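Local coordinates for protein cellulose hydrolase (Bacillus licheniformis, PDB 4YZT) that hydrolyses internal beta-1,4-glucosidic linkages of cellulose, as a tri-modular endoglucanase of glycoside hydrolase family 5, subfamily 4, at residues A[65-69]-A[324-328]; A[269-274]-A[286-291]; A[303-307]-A[318-324]. One frame throughout, in Å; residues are numbered along the deposited sequence.

Interaction 1 (A[65-69]-A[324-328])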
# COMPACT_ATOMS: atom_id res chain seq x y z
N ASP A 65 -0.54 13.00 14.54
CA ASP A 65 0.63 13.87 14.34
C ASP A 65 0.98 14.00 12.86
O ASP A 65 1.43 15.05 12.41
CB ASP A 65 1.84 13.34 15.10
CG ASP A 65 1.73 13.52 16.59
OD1 ASP A 65 0.78 14.20 17.04
OD2 ASP A 65 2.62 13.01 17.30
N ALA A 66 0.78 12.91 12.12
CA ALA A 66 1.10 12.84 10.70
C ALA A 66 0.18 13.72 9.84
O ALA A 66 0.60 14.23 8.80
CB ALA A 66 1.02 11.40 10.23
N GLY A 67 -1.06 13.88 10.28
CA GLY A 67 -2.01 14.73 9.58
C GLY A 67 -3.11 14.00 8.84
O GLY A 67 -3.79 14.60 8.00
N PHE A 68 -3.31 12.72 9.12
CA PHE A 68 -4.46 12.02 8.52
C PHE A 68 -5.75 12.52 9.16
O PHE A 68 -5.78 12.81 10.36
CB PHE A 68 -4.32 10.50 8.64
CG PHE A 68 -3.19 9.97 7.82
CD1 PHE A 68 -3.38 9.67 6.48
CD2 PHE A 68 -1.92 9.83 8.36
CE1 PHE A 68 -2.34 9.20 5.69
CE2 PHE A 68 -0.87 9.35 7.58
CZ PHE A 68 -1.09 9.05 6.24
N LYS A 69 -6.80 12.65 8.36
CA LYS A 69 -8.09 13.11 8.89
C LYS A 69 -9.02 11.94 9.24
O LYS A 69 -9.98 12.09 10.00
CB LYS A 69 -8.79 14.03 7.89
CG LYS A 69 -8.08 15.36 7.69
CD LYS A 69 -8.93 16.26 6.80
CE LYS A 69 -8.24 17.56 6.46
NZ LYS A 69 -9.10 18.37 5.54
N LYS A 324 4.95 9.55 2.80
CA LYS A 324 3.93 9.93 3.76
C LYS A 324 3.55 11.41 3.61
O LYS A 324 2.37 11.76 3.60
CB LYS A 324 4.39 9.68 5.21
CG LYS A 324 3.35 10.08 6.28
CD LYS A 324 3.64 11.44 6.92
CE LYS A 324 4.84 11.39 7.84
NZ LYS A 324 5.03 12.66 8.61
N GLU A 325 4.55 12.27 3.51
CA GLU A 325 4.27 13.70 3.39
C GLU A 325 3.56 14.00 2.07
O GLU A 325 2.69 14.88 2.02
CB GLU A 325 5.56 14.53 3.49
CG GLU A 325 6.31 14.41 4.82
CD GLU A 325 5.51 14.87 6.04
OE1 GLU A 325 4.42 15.48 5.89
OE2 GLU A 325 6.00 14.64 7.17
N ILE A 326 3.91 13.26 1.02
CA ILE A 326 3.23 13.39 -0.26
C ILE A 326 1.74 13.09 -0.11
O ILE A 326 0.90 13.83 -0.61
CB ILE A 326 3.87 12.48 -1.32
CG1 ILE A 326 5.15 13.13 -1.85
CG2 ILE A 326 2.91 12.22 -2.47
CD1 ILE A 326 6.01 12.20 -2.71
N VAL A 327 1.41 12.01 0.60
CA VAL A 327 -0.00 11.64 0.79
C VAL A 327 -0.77 12.70 1.58
O VAL A 327 -1.88 13.07 1.23
CB VAL A 327 -0.12 10.26 1.49
CG1 VAL A 327 -1.54 10.01 2.00
CG2 VAL A 327 0.31 9.14 0.54
N ILE A 328 -0.15 13.20 2.64
CA ILE A 328 -0.72 14.25 3.47
C ILE A 328 -1.03 15.53 2.68
O ILE A 328 -2.11 16.12 2.83
CB ILE A 328 0.25 14.58 4.63
CG1 ILE A 328 0.34 13.37 5.56
CG2 ILE A 328 -0.18 15.85 5.38
CD1 ILE A 328 -1.00 12.90 6.07
O HOH W 1 3.16 14.98 8.57

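Interaction 2 (A[269-274]-A[286-291]). With BGC (beta-D-glucopyranose), chain B.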
# COMPACT_ATOMS: atom_id res chain seq x y z
N ILE A 269 -12.36 5.46 -1.35
CA ILE A 269 -11.42 4.45 -1.82
C ILE A 269 -10.86 3.81 -0.55
O ILE A 269 -9.97 4.38 0.09
CB ILE A 269 -10.31 5.06 -2.68
CG1 ILE A 269 -10.92 5.79 -3.89
CG2 ILE A 269 -9.35 4.01 -3.16
CD1 ILE A 269 -10.04 6.90 -4.43
N GLY A 270 -11.43 2.67 -0.15
CA GLY A 270 -11.13 2.12 1.16
C GLY A 270 -9.70 1.63 1.33
O GLY A 270 -9.18 1.58 2.46
N GLU A 271 -9.07 1.25 0.22
CA GLU A 271 -7.67 0.84 0.22
C GLU A 271 -6.98 1.21 -1.08
O GLU A 271 -7.54 0.99 -2.17
CB GLU A 271 -7.51 -0.68 0.44
CG GLU A 271 -8.11 -1.24 1.73
CD GLU A 271 -7.91 -2.74 1.87
OE1 GLU A 271 -6.99 -3.27 1.20
OE2 GLU A 271 -8.66 -3.39 2.64
N TYR A 272 -5.76 1.73 -0.97
CA TYR A 272 -4.84 1.92 -2.09
C TYR A 272 -3.42 1.91 -1.52
O TYR A 272 -3.23 2.08 -0.30
CB TYR A 272 -5.10 3.23 -2.85
CG TYR A 272 -4.54 4.42 -2.10
CD1 TYR A 272 -3.26 4.91 -2.37
CD2 TYR A 272 -5.27 5.02 -1.08
CE1 TYR A 272 -2.73 5.98 -1.65
CE2 TYR A 272 -4.76 6.09 -0.36
CZ TYR A 272 -3.48 6.55 -0.64
OH TYR A 272 -2.98 7.61 0.08
N GLY A 273 -2.44 1.76 -2.40
CA GLY A 273 -1.06 1.92 -1.99
C GLY A 273 -0.16 0.84 -2.55
O GLY A 273 -0.62 -0.13 -3.14
N THR A 274 1.15 1.01 -2.37
CA THR A 274 2.07 -0.02 -2.85
C THR A 274 2.16 -1.12 -1.81
O THR A 274 1.85 -0.91 -0.63
CB THR A 274 3.47 0.55 -3.20
OG1 THR A 274 3.97 1.34 -2.11
CG2 THR A 274 3.38 1.42 -4.44
N TYR A 286 3.75 7.50 -8.04
CA TYR A 286 2.51 6.73 -7.99
C TYR A 286 1.56 7.31 -6.92
O TYR A 286 0.38 7.56 -7.19
CB TYR A 286 2.80 5.26 -7.70
CG TYR A 286 1.57 4.38 -7.71
CD1 TYR A 286 0.82 4.18 -6.56
CD2 TYR A 286 1.14 3.76 -8.89
CE1 TYR A 286 -0.31 3.38 -6.57
CE2 TYR A 286 0.01 2.97 -8.89
CZ TYR A 286 -0.71 2.79 -7.74
OH TYR A 286 -1.84 2.00 -7.75
N HIS A 287 2.08 7.54 -5.73
CA HIS A 287 1.22 8.02 -4.65
C HIS A 287 0.72 9.44 -4.93
O HIS A 287 -0.47 9.72 -4.77
CB HIS A 287 1.95 7.95 -3.31
CG HIS A 287 1.99 6.56 -2.73
ND1 HIS A 287 2.90 5.62 -3.13
CD2 HIS A 287 1.21 5.97 -1.79
CE1 HIS A 287 2.70 4.50 -2.46
NE2 HIS A 287 1.68 4.68 -1.64
N ASP A 288 1.60 10.33 -5.38
CA ASP A 288 1.17 11.69 -5.68
C ASP A 288 0.13 11.72 -6.79
O ASP A 288 -0.87 12.43 -6.70
CB ASP A 288 2.35 12.58 -6.09
CG ASP A 288 1.91 13.99 -6.44
OD1 ASP A 288 1.59 14.77 -5.51
OD2 ASP A 288 1.85 14.31 -7.64
N THR A 289 0.35 10.91 -7.82
CA THR A 289 -0.55 10.90 -8.96
C THR A 289 -1.90 10.34 -8.57
O THR A 289 -2.93 10.96 -8.87
CB THR A 289 0.02 10.06 -10.13
OG1 THR A 289 1.30 10.59 -10.52
CG2 THR A 289 -0.91 10.09 -11.33
N PHE A 290 -1.91 9.20 -7.89
CA PHE A 290 -3.19 8.61 -7.50
C PHE A 290 -3.96 9.47 -6.50
O PHE A 290 -5.16 9.67 -6.65
CB PHE A 290 -3.03 7.21 -6.92
CG PHE A 290 -4.35 6.58 -6.61
CD1 PHE A 290 -5.16 6.11 -7.64
CD2 PHE A 290 -4.82 6.49 -5.30
CE1 PHE A 290 -6.40 5.56 -7.37
CE2 PHE A 290 -6.05 5.93 -5.02
CZ PHE A 290 -6.84 5.47 -6.05
N VAL A 291 -3.28 9.98 -5.48
CA VAL A 291 -4.02 10.74 -4.47
C VAL A 291 -4.55 12.05 -5.07
O VAL A 291 -5.67 12.46 -4.75
CB VAL A 291 -3.14 11.02 -3.23
CG1 VAL A 291 -3.91 11.90 -2.21
CG2 VAL A 291 -2.76 9.70 -2.59
C2 BGC B . -7.66 -6.66 1.60
C3 BGC B . -6.51 -6.50 2.53
C4 BGC B . -5.27 -7.01 1.95
C5 BGC B . -5.01 -6.29 0.62
C6 BGC B . -3.71 -6.62 -0.07
C1 BGC B . -7.23 -5.96 0.34
O1 BGC B . -8.24 -5.63 -0.57
O2 BGC B . -8.86 -5.98 2.08
O3 BGC B . -6.78 -7.10 3.87
O4 BGC B . -4.18 -6.79 2.91
O5 BGC B . -6.11 -6.63 -0.28
O6 BGC B . -3.79 -7.98 -0.48
O HOH W 2 -2.91 1.64 -5.21

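Interaction 3 (A[303-307]-A[318-324]). With BGC (beta-D-glucopyranose), chain C; BGC (beta-D-glucopyranose), chain B.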
# COMPACT_ATOMS: atom_id res chain seq x y z
N TRP A 303 -5.29 4.98 2.82
CA TRP A 303 -4.01 4.30 2.52
C TRP A 303 -3.91 2.94 3.22
O TRP A 303 -4.13 2.86 4.43
CB TRP A 303 -2.86 5.21 2.98
CG TRP A 303 -1.50 5.04 2.36
CD1 TRP A 303 -1.15 4.29 1.27
CD2 TRP A 303 -0.29 5.67 2.82
NE1 TRP A 303 0.22 4.42 1.03
CE2 TRP A 303 0.75 5.27 1.97
CE3 TRP A 303 -0.01 6.54 3.88
CZ2 TRP A 303 2.07 5.71 2.14
CZ3 TRP A 303 1.30 6.98 4.04
CH2 TRP A 303 2.32 6.55 3.19
N TRP A 304 -3.59 1.89 2.47
CA TRP A 304 -3.41 0.58 3.11
C TRP A 304 -2.02 0.45 3.70
O TRP A 304 -1.00 0.54 3.00
CB TRP A 304 -3.65 -0.58 2.13
CG TRP A 304 -3.48 -1.93 2.82
CD1 TRP A 304 -2.47 -2.83 2.65
CD2 TRP A 304 -4.35 -2.49 3.82
NE1 TRP A 304 -2.65 -3.92 3.48
CE2 TRP A 304 -3.80 -3.74 4.21
CE3 TRP A 304 -5.54 -2.07 4.42
CZ2 TRP A 304 -4.41 -4.56 5.16
CZ3 TRP A 304 -6.14 -2.88 5.37
CH2 TRP A 304 -5.57 -4.12 5.73
N ASP A 305 -2.00 0.23 5.01
CA ASP A 305 -0.76 0.06 5.75
C ASP A 305 -0.90 -1.20 6.61
O ASP A 305 -1.63 -1.20 7.61
CB ASP A 305 -0.48 1.31 6.58
CG ASP A 305 0.88 1.27 7.27
OD1 ASP A 305 1.54 0.21 7.24
OD2 ASP A 305 1.28 2.31 7.84
N ASN A 306 -0.21 -2.27 6.24
CA ASN A 306 -0.32 -3.50 7.02
C ASN A 306 0.63 -3.56 8.22
O ASN A 306 0.70 -4.57 8.91
CB ASN A 306 -0.11 -4.74 6.13
CG ASN A 306 1.32 -4.88 5.61
OD1 ASN A 306 2.21 -4.08 5.92
ND2 ASN A 306 1.54 -5.93 4.82
N GLY A 307 1.36 -2.47 8.46
CA GLY A 307 2.27 -2.40 9.59
C GLY A 307 3.71 -2.63 9.20
O GLY A 307 4.63 -2.31 9.95
N TRP A 318 7.96 6.83 10.32
CA TRP A 318 7.60 6.35 8.99
C TRP A 318 8.82 5.83 8.24
O TRP A 318 9.86 6.48 8.23
CB TRP A 318 6.93 7.47 8.21
CG TRP A 318 5.63 7.87 8.84
CD1 TRP A 318 5.46 8.69 9.91
CD2 TRP A 318 4.33 7.41 8.47
NE1 TRP A 318 4.12 8.79 10.22
CE2 TRP A 318 3.41 8.02 9.35
CE3 TRP A 318 3.85 6.54 7.48
CZ2 TRP A 318 2.03 7.79 9.26
CZ3 TRP A 318 2.49 6.33 7.39
CH2 TRP A 318 1.60 6.94 8.28
N ARG A 319 8.71 4.65 7.62
CA ARG A 319 9.84 4.03 6.93
C ARG A 319 10.25 4.83 5.69
O ARG A 319 11.41 4.80 5.26
CB ARG A 319 9.51 2.59 6.53
CG ARG A 319 9.38 1.63 7.72
CD ARG A 319 8.95 0.24 7.26
NE ARG A 319 8.82 -0.68 8.39
CZ ARG A 319 7.69 -0.89 9.06
NH1 ARG A 319 6.58 -0.23 8.73
NH2 ARG A 319 7.66 -1.75 10.07
N ASP A 320 9.29 5.54 5.11
CA ASP A 320 9.53 6.44 3.99
C ASP A 320 8.78 7.73 4.31
O ASP A 320 7.59 7.85 4.04
CB ASP A 320 9.04 5.83 2.67
CG ASP A 320 9.32 6.71 1.45
OD1 ASP A 320 9.69 7.89 1.63
OD2 ASP A 320 9.16 6.23 0.31
N PRO A 321 9.47 8.70 4.92
CA PRO A 321 8.76 9.89 5.39
C PRO A 321 8.28 10.76 4.24
O PRO A 321 7.28 11.47 4.38
CB PRO A 321 9.82 10.63 6.20
CG PRO A 321 10.82 9.59 6.55
CD PRO A 321 10.86 8.66 5.41
N VAL A 322 9.00 10.73 3.13
CA VAL A 322 8.64 11.55 1.97
C VAL A 322 7.32 11.09 1.37
O VAL A 322 6.45 11.92 1.09
CB VAL A 322 9.74 11.53 0.90
CG1 VAL A 322 9.25 12.17 -0.40
CG2 VAL A 322 11.01 12.20 1.42
N VAL A 323 7.16 9.79 1.16
CA VAL A 323 5.92 9.32 0.55
C VAL A 323 4.73 9.63 1.49
O VAL A 323 3.65 10.00 1.02
CB VAL A 323 5.97 7.81 0.19
CG1 VAL A 323 5.79 6.92 1.43
CG2 VAL A 323 4.92 7.48 -0.85
N LYS A 324 4.95 9.55 2.80
CA LYS A 324 3.93 9.93 3.76
C LYS A 324 3.55 11.41 3.61
O LYS A 324 2.37 11.76 3.60
CB LYS A 324 4.39 9.68 5.21
CG LYS A 324 3.35 10.08 6.28
CD LYS A 324 3.64 11.44 6.92
CE LYS A 324 4.84 11.39 7.84
NZ LYS A 324 5.03 12.66 8.61
C2 BGC C . -2.16 -7.64 3.87
C3 BGC C . -1.33 -8.87 4.08
C4 BGC C . -2.16 -9.95 4.71
C5 BGC C . -3.39 -10.24 3.87
C6 BGC C . -4.23 -11.29 4.55
C1 BGC C . -3.38 -7.95 3.05
O2 BGC C . -1.40 -6.59 3.22
O3 BGC C . -0.17 -8.52 4.90
O4 BGC C . -1.42 -11.23 4.85
O5 BGC C . -4.21 -9.02 3.66
O6 BGC C . -5.28 -11.71 3.68
C2 BGC B . -7.66 -6.66 1.60
C3 BGC B . -6.51 -6.50 2.53
C4 BGC B . -5.27 -7.01 1.95
C5 BGC B . -5.01 -6.29 0.62
C6 BGC B . -3.71 -6.62 -0.07
C1 BGC B . -7.23 -5.96 0.34
O1 BGC B . -8.24 -5.63 -0.57
O2 BGC B . -8.86 -5.98 2.08
O3 BGC B . -6.78 -7.10 3.87
O4 BGC B . -4.18 -6.79 2.91
O5 BGC B . -6.11 -6.63 -0.28
O6 BGC B . -3.79 -7.98 -0.48

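Interaction 1 (A[65-69]-A[324-328])
Gly67 and Ile328 bring the two backbones to their nearest point, with Gly67 CA 6.3 Å from Ile328 CA. Helix 57-66 stops here in a Schellman motif: Gly67 takes a positive phi, and the chain then turns off as loop through Phe68 and Lys69. Residues 324-328 stay helical throughout, so the end of one helix meets the flank of another, and no direct hydrogen bond joins them.

Ile328 fills the angle between the terminating turn and the Phe68 ring. Its CG1 stands beside its own backbone N, opposite the carbonyl carbon (chi1 -66°), and CD1 is folded back on the chain (chi2 -54°), which sets the methyl squarely over one face of Phe68. This CH-pi contact is nearly centred, with CD1 3.7 Å from the ring centroid and only 5° off the normal. On its way there the isoleucine passes the carbonyl of Ala66, CG1 lying 3.4 Å from Ala66 O. Val327 meets the same ring obliquely, its CG1 3.9 Å from Phe68 CE1.

The partly exposed side is polar. Lys324 NZ makes a salt bridge of 2.6 Å to Glu325 OE2, approached from above the carboxylate plane. A water accepts from Lys324 NZ at 3.0 Å and lies 2.7 Å from Ala66 O, bridging the helices indirectly. Arg332 ties the two backbones as well, bonding to the carbonyls of Gly67 and Ile328. Such packing between the helices that follow the first and eighth strands is how a (beta/alpha)8, or TIM, barrel closes its outer ring.

Interaction 2 (A[269-274]-A[286-291])
Tyr272 and Phe290 form the middle of the interface between a barrel strand and the helix that follows it, the seventh beta-alpha unit of the TIM barrel. Strand 269-272 and helix 286-291 run nearly antiparallel, at 166°, with 11.7 Å between their axes, as expected where a helix returns across the outside of the barrel.

Aromatic and apolar contacts do most of the joining. The rings of Tyr272 and Phe290 are inclined by 37° with centroids 5.2 Å apart, an oblique meeting in which Phe290 CE2 comes within 3.6 Å of Tyr272 CB. Phe290 reaches inward because its CG lies opposite the backbone N (chi1 -176°); its far end, CZ, rests against Ile269 CD1, which comes from the opposite direction. Val291 crosses Tyr272 at about a right angle and sets its CG2 against the phenol end, 3.4 Å from Tyr272 OH. His287 touches the same tyrosine with CD2 and then runs on to Thr274, whose OG1 lies near the imidazole plane, 3.4 Å from His287 CE1. The rotation of the imidazole is fixed within its own helix, ND1 being bonded to Lys283 O.

Ile269 and Tyr272 face the helix, outward from the barrel, whereas Glu271 points away from it, into the glycan pocket, where its OE2 accepts a 2.7 Å hydrogen bond from glucose O2. Arg72 makes a salt bridge to the same OE2, and Tyr225 bonds to OE1.

No direct hydrogen bond crosses the contact; a water links the two segments instead, accepting from Gly273 N at 2.9 Å and donating to Tyr286 OH, which is also bonded to Ser226 O.

Interaction 3 (A[303-307]-A[318-324])
Trp303 and Trp318 lie almost in parallel, their six-membered rings inclined by 6°, yet they meet rim to rim, with CZ3 of Trp303 3.6 Å from CZ3 of Trp318 and neither ring over the other. One face of Trp318 is packed by the aliphatic part of Lys324, whose CG sits over the ring centre. With its CG anti to the backbone N (chi1 -157°), Trp303 reaches Val323 CG1 with its edge, near the ring plane, while Tyr272 stacks on this indole. The pair joins the end of the eighth barrel strand to the segment that leads into the last helix of the TIM barrel.

The next indole faces the substrate. Over one face of Trp304 lies C3 of one glucose, and over the opposite face Asn306 N, both displaced toward the rim. At its edge NE1 donates to O2 of the adjoining glucose at 3.0 Å, and Asn306 ND2 reaches O3 of that same sugar at 3.1 Å.

The loop between is shaped by an Asx turn, Gly307 N donating to Asp305 OD1 at 3.0 Å; Asp305 OD2 is bonded to Trp35. Across the contact the extended Arg319 presents the edge of its guanidinium to Gly307 O, with NH1 and NH2 both giving weak bonds. Helix 321-324 begins at the N-cap Asp320, whose OD1 accepts from Val323 N at 3.2 Å, from well above the carboxylate plane.

The three contacts occupy one sector of the catalytic barrel, where the seventh and eighth strands and their helices meet the first unit. Their centres lie about 9 Å (interactions 1 and 3), 11 Å (2 and 3) and 13 Å (1 and 2) apart. Along the chain, interaction 2 precedes interaction 3, and both fall within the long span bridged by interaction 1. Helix 321-330, with Lys324 in common, serves interactions 1 and 3, and Val327 also reaches Tyr272 of interaction 2. Interactions 2 and 3 additionally share a bound glucose. Continuous packing therefore runs from the partly exposed helix junction, through the aromatic core, to the glycan pocket.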